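Local coordinates for tannase (Fusobacterium nucleatum subsp. nucleatum ATCC 25586, PDB 6YQ4), which probably hydrolyses gallotannins, plant polyphenol esters, and so detoxifies them for the bacterium, as an alpha/beta-hydrolase-type tannase that also binds magnesium, at residues 138-143 against 173-178; 197-202 against 430-435; 225-230 against 255-260. All coordinates share one frame; numbering follows the deposited sequence.

Interaction 1. Residues 138-143 against 173-178; sequences DLKAAV and ALLGAS
The side chain of K140 runs out straight and bends only at its last torsion (chi4 -70°), which brings NZ onto S178. L175 turns the other way, with CG anti to its backbone N. It runs alongside the K140 chain but toward helix 134-148, while K140 runs toward S178. The contact packs two helices of the alpha/beta-hydrolase fold on the same sheet. Helix 167-177 follows a GxSxG pattern consistent with a nucleophile elbow. The axes of the two short helical segments come within 10.6 Å and cross at -59°.

L175 makes the apolar part of the contact. Its CD1 lies 3.8 Å from K140 CG and 3.9 Å from L139 CB. Its other methyl, CD2, meets V143 CG2 at 4.2 Å. F75 of strand 73-76 touches both L175 and V143 from the sheet.

The polar part gathers round the K140 ammonium. NZ donates to S178 OG at 3.0 Å, and a weak bond reaches S178 O. A water accepts from K140 NZ at 2.6 Å and links it to L175 O near the helix end. Y184 adds a cation-pi contact to K140, and D198 is a long, weak ion pair. The buried charge therefore has several partners, which probably help keep it protonated.

S178 has just left helical geometry, and its OG both accepts from K140 NZ and donates to L174 O. The second bond is 2.9 Å long, with OG 36° above the L174 carbonyl plane. S178 N reaches the same L174 O from the opposite face.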
loop_
_atom_site.group_PDB
_atom_site.type_symbol
_atom_site.label_atom_id
_atom_site.label_comp_id
_atom_site.label_asym_id
_atom_site.label_seq_id
_atom_site.Cartn_x
_atom_site.Cartn_y
_atom_site.Cartn_z
ATOM N N ASP A 138 -3.592 -14.348 0.605
ATOM C CA ASP A 138 -4.728 -14.413 -0.310
ATOM C C ASP A 138 -4.358 -13.848 -1.678
ATOM O O ASP A 138 -4.660 -14.460 -2.711
ATOM C CB ASP A 138 -5.940 -13.679 0.285
ATOM C CG ASP A 138 -6.580 -14.434 1.482
ATOM O OD1 ASP A 138 -7.302 -13.807 2.289
ATOM O OD2 ASP A 138 -6.372 -15.657 1.626
ATOM N N LEU A 139 -3.663 -12.700 -1.704
ATOM C CA LEU A 139 -3.247 -12.095 -2.967
ATOM C C LEU A 139 -2.292 -13.006 -3.734
ATOM O O LEU A 139 -2.404 -13.135 -4.960
ATOM C CB LEU A 139 -2.586 -10.731 -2.712
ATOM C CG LEU A 139 -3.479 -9.613 -2.173
ATOM C CD1 LEU A 139 -2.887 -8.242 -2.437
ATOM C CD2 LEU A 139 -4.893 -9.708 -2.752
ATOM N N LYS A 140 -1.328 -13.625 -3.034
ATOM C CA LYS A 140 -0.443 -14.593 -3.681
ATOM C C LYS A 140 -1.239 -15.750 -4.264
ATOM O O LYS A 140 -1.038 -16.139 -5.418
ATOM C CB LYS A 140 0.598 -15.104 -2.674
ATOM C CG LYS A 140 1.675 -14.071 -2.328
ATOM C CD LYS A 140 2.527 -14.489 -1.133
ATOM C CE LYS A 140 3.661 -13.489 -0.941
ATOM N NZ LYS A 140 4.692 -13.573 -2.049
ATOM N N ALA A 141 -2.184 -16.277 -3.483
ATOM C CA ALA A 141 -3.002 -17.403 -3.908
ATOM C C ALA A 141 -3.842 -17.075 -5.131
ATOM O O ALA A 141 -4.077 -17.952 -5.968
ATOM C CB ALA A 141 -3.899 -17.827 -2.755
ATOM N N ALA A 142 -4.317 -15.836 -5.255
ATOM C CA ALA A 142 -5.086 -15.483 -6.445
ATOM C C ALA A 142 -4.185 -15.377 -7.670
ATOM O O ALA A 142 -4.565 -15.822 -8.757
ATOM C CB ALA A 142 -5.867 -14.184 -6.227
ATOM N N VAL A 143 -2.979 -14.818 -7.510
ATOM C CA VAL A 143 -1.996 -14.826 -8.597
ATOM C C VAL A 143 -1.728 -16.247 -9.060
ATOM O O VAL A 143 -1.699 -16.536 -10.265
ATOM C CB VAL A 143 -0.690 -14.131 -8.158
ATOM C CG1 VAL A 143 0.405 -14.295 -9.234
ATOM C CG2 VAL A 143 -0.927 -12.679 -7.925
ATOM N N ALA A 173 2.834 -3.640 -3.013
ATOM C CA ALA A 173 4.298 -3.582 -2.950
ATOM C C ALA A 173 4.898 -4.886 -2.431
ATOM O O ALA A 173 5.883 -5.392 -2.987
ATOM C CB ALA A 173 4.739 -2.413 -2.070
ATOM N N LEU A 174 4.353 -5.413 -1.325
ATOM C CA LEU A 174 4.753 -6.730 -0.824
ATOM C C LEU A 174 4.676 -7.807 -1.908
ATOM O O LEU A 174 5.535 -8.687 -1.975
ATOM C CB LEU A 174 3.849 -7.152 0.334
ATOM C CG LEU A 174 4.320 -7.376 1.757
ATOM C CD1 LEU A 174 3.248 -8.191 2.493
ATOM C CD2 LEU A 174 5.682 -8.060 1.829
ATOM N N LEU A 175 3.601 -7.803 -2.703
ATOM C CA LEU A 175 3.426 -8.808 -3.750
ATOM C C LEU A 175 4.545 -8.738 -4.776
ATOM O O LEU A 175 4.994 -9.769 -5.299
ATOM C CB LEU A 175 2.069 -8.597 -4.419
ATOM C CG LEU A 175 1.358 -9.716 -5.170
ATOM C CD1 LEU A 175 0.956 -10.865 -4.268
ATOM C CD2 LEU A 175 0.153 -9.122 -5.866
ATOM N N GLY A 176 5.018 -7.524 -5.075
ATOM C CA GLY A 176 6.158 -7.372 -5.960
ATOM C C GLY A 176 7.488 -7.729 -5.321
ATOM O O GLY A 176 8.433 -8.109 -6.025
ATOM N N ALA A 177 7.589 -7.634 -3.998
ATOM C CA ALA A 177 8.891 -7.785 -3.366
ATOM C C ALA A 177 9.213 -9.214 -2.994
ATOM O O ALA A 177 10.392 -9.574 -2.984
ATOM C CB ALA A 177 9.006 -6.933 -2.109
ATOM N N SER A 178 8.204 -10.047 -2.719
ATOM C CA SER A 178 8.452 -11.362 -2.131
ATOM C C SER A 178 8.063 -12.526 -3.045
ATOM O O SER A 178 7.840 -13.635 -2.551
ATOM C CB SER A 178 7.723 -11.493 -0.785
ATOM O OG SER A 178 6.335 -11.267 -0.924
HETATM O O HOH W 1 4.341 -12.491 -4.386
#

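Interaction 2. Residues 197-202 against 430-435; sequences RDDIFA and NTSTKY
The far end of the F201 ring overlaps the CD2-CE2 part of the Y435 ring, with F201 CZ 3.5 Å from Y435 CE2. The planes make 47° and the centroids are 5.3 Å apart, so the pair is oblique. F201 holds CG anti to its backbone N, and although its CB points away from 430-435, the ring swings back to Y435. Next to the rings, A202 CB packs on Y435 CB at 3.8 Å. A202 and Y435 form a parallel bridge, where two neighbouring strands of the alpha/beta-hydrolase sheet begin.

Before the strands start, the two loops run side by side and are joined mainly through T433. Its OG1 donates to I200 O at 2.8 Å. The donor stands 45° above the carbonyl plane, well away from the lone-pair directions. The same hydroxyl accepts from a water that in turn accepts from I200 N, 2.7 Å away. T433 CG2 packs further along the same segment, 3.7 Å from A202 CA.

Two further waters fill in the polar edge. One donates to D199 OD2 and I200 O and accepts from S432 OG. Another donates to F201 O, 2.6 Å away, and accepts from K434 N. S432 OG also rests on D199 CB at 3.4 Å. The D199 carboxylate is paired by charge with R197, whose guanidinium does not aim an N-H at it.

From helix 482-493, W488 covers A202 and Y435, and V492 covers F201 and Y435. I200 packs on I160 and S162 of strand 160-163, and Y435 touches I465 of strand 465-469, the next strand beyond 435-439.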
loop_
_atom_site.group_PDB
_atom_site.type_symbol
_atom_site.label_atom_id
_atom_site.label_comp_id
_atom_site.label_asym_id
_atom_site.label_seq_id
_atom_site.Cartn_x
_atom_site.Cartn_y
_atom_site.Cartn_z
ATOM N N ARG A 197 2.974 -20.147 -9.110
ATOM C CA ARG A 197 3.900 -19.085 -8.724
ATOM C C ARG A 197 3.118 -17.807 -8.451
ATOM O O ARG A 197 1.955 -17.671 -8.854
ATOM C CB ARG A 197 4.961 -18.841 -9.799
ATOM C CG ARG A 197 4.433 -18.492 -11.180
ATOM C CD ARG A 197 5.605 -18.391 -12.146
ATOM N NE ARG A 197 5.526 -17.220 -13.016
ATOM C CZ ARG A 197 6.466 -16.860 -13.887
ATOM N NH1 ARG A 197 7.559 -17.601 -14.018
ATOM N NH2 ARG A 197 6.312 -15.766 -14.630
ATOM N N ASP A 198 3.774 -16.865 -7.751
ATOM C CA ASP A 198 3.106 -15.641 -7.327
ATOM C C ASP A 198 3.900 -14.366 -7.616
ATOM O O ASP A 198 3.497 -13.282 -7.168
ATOM C CB ASP A 198 2.742 -15.726 -5.834
ATOM C CG ASP A 198 3.925 -16.107 -4.960
ATOM O OD1 ASP A 198 4.947 -15.395 -5.027
ATOM O OD2 ASP A 198 3.827 -17.097 -4.191
ATOM N N ASP A 199 4.989 -14.441 -8.380
ATOM C CA ASP A 199 5.684 -13.221 -8.777
ATOM C C ASP A 199 4.838 -12.450 -9.788
ATOM O O ASP A 199 4.066 -13.041 -10.549
ATOM C CB ASP A 199 7.057 -13.551 -9.360
ATOM C CG ASP A 199 6.965 -14.341 -10.643
ATOM O OD1 ASP A 199 6.448 -15.480 -10.601
ATOM O OD2 ASP A 199 7.399 -13.819 -11.692
ATOM N N ILE A 200 4.964 -11.117 -9.784
ATOM C CA ILE A 200 4.139 -10.279 -10.646
ATOM C C ILE A 200 5.020 -9.403 -11.533
ATOM O O ILE A 200 6.231 -9.314 -11.355
ATOM C CB ILE A 200 3.124 -9.418 -9.862
ATOM C CG1 ILE A 200 3.818 -8.477 -8.897
ATOM C CG2 ILE A 200 2.168 -10.293 -9.095
ATOM C CD1 ILE A 200 2.924 -7.403 -8.427
ATOM N N PHE A 201 4.377 -8.753 -12.511
ATOM C CA PHE A 201 5.125 -8.004 -13.511
ATOM C C PHE A 201 5.444 -6.581 -13.056
ATOM O O PHE A 201 6.542 -6.081 -13.321
ATOM C CB PHE A 201 4.365 -7.989 -14.841
ATOM C CG PHE A 201 5.074 -7.224 -15.942
ATOM C CD1 PHE A 201 6.153 -7.772 -16.619
ATOM C CD2 PHE A 201 4.666 -5.937 -16.277
ATOM C CE1 PHE A 201 6.822 -7.050 -17.643
ATOM C CE2 PHE A 201 5.312 -5.212 -17.269
ATOM C CZ PHE A 201 6.400 -5.778 -17.965
ATOM N N ALA A 202 4.519 -5.913 -12.371
ATOM C CA ALA A 202 4.747 -4.532 -11.972
ATOM C C ALA A 202 3.839 -4.197 -10.799
ATOM O O ALA A 202 2.767 -4.774 -10.647
ATOM C CB ALA A 202 4.502 -3.565 -13.136
ATOM N N ASN A 430 17.933 -9.390 -7.017
ATOM C CA ASN A 430 17.259 -10.503 -7.691
ATOM C C ASN A 430 15.738 -10.415 -7.689
ATOM O O ASN A 430 15.096 -11.247 -8.343
ATOM C CB ASN A 430 17.645 -11.827 -7.052
ATOM C CG ASN A 430 19.114 -12.090 -7.142
ATOM O OD1 ASN A 430 19.710 -11.945 -8.206
ATOM N ND2 ASN A 430 19.723 -12.443 -6.012
ATOM N N THR A 431 15.145 -9.474 -6.954
ATOM C CA THR A 431 13.702 -9.319 -6.994
ATOM C C THR A 431 13.254 -9.282 -8.443
ATOM O O THR A 431 13.840 -8.568 -9.263
ATOM C CB THR A 431 13.286 -8.047 -6.248
ATOM O OG1 THR A 431 13.561 -8.222 -4.860
ATOM C CG2 THR A 431 11.807 -7.778 -6.401
ATOM N N SER A 432 12.264 -10.122 -8.773
ATOM C CA SER A 432 11.922 -10.368 -10.171
ATOM C C SER A 432 11.017 -9.288 -10.748
ATOM O O SER A 432 11.004 -9.095 -11.971
ATOM C CB SER A 432 11.264 -11.751 -10.348
ATOM O OG SER A 432 10.102 -11.952 -9.544
ATOM N N THR A 433 10.259 -8.591 -9.909
ATOM C CA THR A 433 9.381 -7.537 -10.399
ATOM C C THR A 433 10.228 -6.316 -10.750
ATOM O O THR A 433 10.853 -5.715 -9.871
ATOM C CB THR A 433 8.320 -7.192 -9.355
ATOM O OG1 THR A 433 7.520 -8.355 -9.095
ATOM C CG2 THR A 433 7.422 -6.080 -9.850
ATOM N N LYS A 434 10.235 -5.938 -12.029
ATOM C CA LYS A 434 11.104 -4.848 -12.459
ATOM C C LYS A 434 10.493 -3.468 -12.205
ATOM O O LYS A 434 11.217 -2.537 -11.844
ATOM C CB LYS A 434 11.460 -5.009 -13.944
ATOM C CG LYS A 434 12.956 -4.800 -14.263
ATOM C CD LYS A 434 13.268 -4.924 -15.787
ATOM C CE LYS A 434 13.711 -3.578 -16.398
ATOM N NZ LYS A 434 14.182 -3.713 -17.826
ATOM N N TYR A 435 9.188 -3.292 -12.402
ATOM C CA TYR A 435 8.599 -1.960 -12.516
ATOM C C TYR A 435 7.708 -1.611 -11.327
ATOM O O TYR A 435 6.894 -2.426 -10.878
ATOM C CB TYR A 435 7.800 -1.848 -13.808
ATOM C CG TYR A 435 8.563 -2.245 -15.041
ATOM C CD1 TYR A 435 9.498 -1.378 -15.607
ATOM C CD2 TYR A 435 8.356 -3.480 -15.637
ATOM C CE1 TYR A 435 10.210 -1.727 -16.727
ATOM C CE2 TYR A 435 9.042 -3.844 -16.766
ATOM C CZ TYR A 435 9.985 -2.955 -17.306
ATOM O OH TYR A 435 10.675 -3.278 -18.438
HETATM O O HOH W 2 8.157 -11.262 -11.505
HETATM O O HOH W 3 6.368 -10.266 -7.695
HETATM O O HOH W 4 8.582 -7.417 -14.134
#

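Interaction 3. Residues 225-230 against 255-260; sequences GVNSYS and GNLTND
A two-stranded antiparallel ribbon, separate from the main sheet, holds this contact, where strand 228-232 pairs with strand 252-256. Y229 and G255 are a hydrogen-bonded pair. Y229 N donates to G255 O at 3.0 Å, and the return bond from G255 N to Y229 O is weak. S228 and N256 form the next, non-hydrogen-bonded pair. Beyond the strand, L257 N donates to N227 O at 2.7 Å, with an angle of 162° at the hydrogen.

Y229 has CG between its backbone N and carbonyl carbon (chi1 57°). This folds the ring across to the partner strand, flat over G255. G255 CA is 4.1 Å from the ring centroid and 27° off its normal, a CH-pi contact.

L257, just past the strand, packs on both Y229 and N227. Its CD2 meets Y229 CD1 at 4.1 Å, while CD1 lies 3.8 Å from N227 OD1. R349, P353 and I262 also touch L257. T258 follows at the N-cap of helix 259-279. On the other strand, the backbone of R349 hydrogen-bonds to that of S228 and S230. An aromatic ring laid over a cross-strand glycine is a recognised pairing of antiparallel sheets.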
loop_
_atom_site.group_PDB
_atom_site.type_symbol
_atom_site.label_atom_id
_atom_site.label_comp_id
_atom_site.label_asym_id
_atom_site.label_seq_id
_atom_site.Cartn_x
_atom_site.Cartn_y
_atom_site.Cartn_z
ATOM N N GLY A 225 8.000 18.073 17.459
ATOM C CA GLY A 225 7.793 19.486 17.671
ATOM C C GLY A 225 6.441 19.998 17.229
ATOM O O GLY A 225 6.046 21.089 17.646
ATOM N N VAL A 226 5.728 19.249 16.391
ATOM C CA VAL A 226 4.361 19.584 16.009
ATOM C C VAL A 226 3.460 18.970 17.078
ATOM O O VAL A 226 3.156 17.780 17.044
ATOM C CB VAL A 226 4.027 19.076 14.604
ATOM C CG1 VAL A 226 2.671 19.635 14.125
ATOM C CG2 VAL A 226 5.156 19.436 13.624
ATOM N N ASN A 227 3.055 19.780 18.048
ATOM C CA ASN A 227 2.450 19.280 19.277
ATOM C C ASN A 227 0.937 19.464 19.335
ATOM O O ASN A 227 0.325 19.153 20.361
ATOM C CB ASN A 227 3.104 19.946 20.487
ATOM C CG ASN A 227 4.554 19.533 20.649
ATOM O OD1 ASN A 227 4.943 18.425 20.259
ATOM N ND2 ASN A 227 5.360 20.416 21.215
ATOM N N SER A 228 0.319 19.942 18.266
ATOM C CA SER A 228 -1.134 19.992 18.162
ATOM C C SER A 228 -1.547 19.177 16.945
ATOM O O SER A 228 -0.966 19.342 15.867
ATOM C CB SER A 228 -1.617 21.434 18.040
ATOM O OG SER A 228 -1.432 21.889 16.714
ATOM N N TYR A 229 -2.517 18.281 17.117
ATOM C CA TYR A 229 -2.915 17.350 16.069
ATOM C C TYR A 229 -4.349 17.613 15.618
ATOM O O TYR A 229 -5.109 18.349 16.259
ATOM C CB TYR A 229 -2.778 15.891 16.540
ATOM C CG TYR A 229 -3.586 15.574 17.802
ATOM C CD1 TYR A 229 -3.055 15.793 19.064
ATOM C CD2 TYR A 229 -4.881 15.067 17.720
ATOM C CE1 TYR A 229 -3.787 15.520 20.208
ATOM C CE2 TYR A 229 -5.614 14.786 18.851
ATOM C CZ TYR A 229 -5.065 15.015 20.093
ATOM O OH TYR A 229 -5.800 14.743 21.219
ATOM N N SER A 230 -4.703 17.000 14.484
ATOM C CA SER A 230 -6.088 16.853 14.048
ATOM C C SER A 230 -6.154 15.760 12.994
ATOM O O SER A 230 -5.315 15.702 12.096
ATOM C CB SER A 230 -6.692 18.148 13.501
ATOM O OG SER A 230 -5.868 18.724 12.518
ATOM N N GLY A 255 -6.512 18.213 19.396
ATOM C CA GLY A 255 -6.051 18.564 20.719
ATOM C C GLY A 255 -4.560 18.812 20.682
ATOM O O GLY A 255 -3.983 19.014 19.617
ATOM N N ASN A 256 -3.945 18.776 21.861
ATOM C CA ASN A 256 -2.522 19.016 22.043
ATOM C C ASN A 256 -1.865 17.811 22.706
ATOM O O ASN A 256 -2.394 17.259 23.673
ATOM C CB ASN A 256 -2.295 20.267 22.895
ATOM C CG ASN A 256 -2.853 21.518 22.248
ATOM O OD1 ASN A 256 -3.726 22.182 22.801
ATOM N ND2 ASN A 256 -2.342 21.850 21.068
ATOM N N LEU A 257 -0.701 17.422 22.193
ATOM C CA LEU A 257 0.051 16.312 22.768
ATOM C C LEU A 257 0.313 16.521 24.258
ATOM O O LEU A 257 0.720 17.604 24.686
ATOM C CB LEU A 257 1.383 16.143 22.030
ATOM C CG LEU A 257 1.444 15.622 20.590
ATOM C CD1 LEU A 257 2.906 15.265 20.181
ATOM C CD2 LEU A 257 0.524 14.430 20.416
ATOM N N THR A 258 0.096 15.471 25.046
ATOM C CA THR A 258 0.429 15.545 26.456
ATOM C C THR A 258 1.943 15.573 26.633
ATOM O O THR A 258 2.715 15.345 25.695
ATOM C CB THR A 258 -0.157 14.362 27.213
ATOM O OG1 THR A 258 0.467 13.162 26.742
ATOM C CG2 THR A 258 -1.646 14.289 26.978
ATOM N N ASN A 259 2.373 15.846 27.867
ATOM C CA ASN A 259 3.805 15.921 28.126
ATOM C C ASN A 259 4.486 14.575 27.916
ATOM O O ASN A 259 5.617 14.522 27.419
ATOM C CB ASN A 259 4.055 16.440 29.532
ATOM C CG ASN A 259 4.252 17.930 29.551
ATOM O OD1 ASN A 259 4.732 18.514 28.574
ATOM N ND2 ASN A 259 3.902 18.558 30.659
ATOM N N ASP A 260 3.813 13.479 28.281
ATOM C CA ASP A 260 4.384 12.157 28.050
ATOM C C ASP A 260 4.457 11.853 26.570
ATOM O O ASP A 260 5.423 11.238 26.098
ATOM C CB ASP A 260 3.563 11.083 28.765
ATOM C CG ASP A 260 4.027 10.851 30.184
ATOM O OD1 ASP A 260 5.244 10.991 30.450
ATOM O OD2 ASP A 260 3.167 10.521 31.032
#

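From the N terminus, interaction 1 closes first. Its loop of 29 residues includes strand 160-163 and brings helix 167-177 against helix 134-148. Interaction 2 opens next and closes last. It joins the starts of strands 202-206 and 435-439, neighbours in the sheet with 227 residues between the segments. Interaction 3 forms within this long excursion, as a small ribbon that leads into helix 259-279. Interactions 1 and 2 touch: V143 packs on D198 and G176 O meets T433 OG1. Interaction 1 packs two helices beside the sheet; interaction 2 joins two strand starts. Interaction 3 lies on the opposite side of the chain's centre from the other two, its nearest atoms about 25 Å from interaction 1.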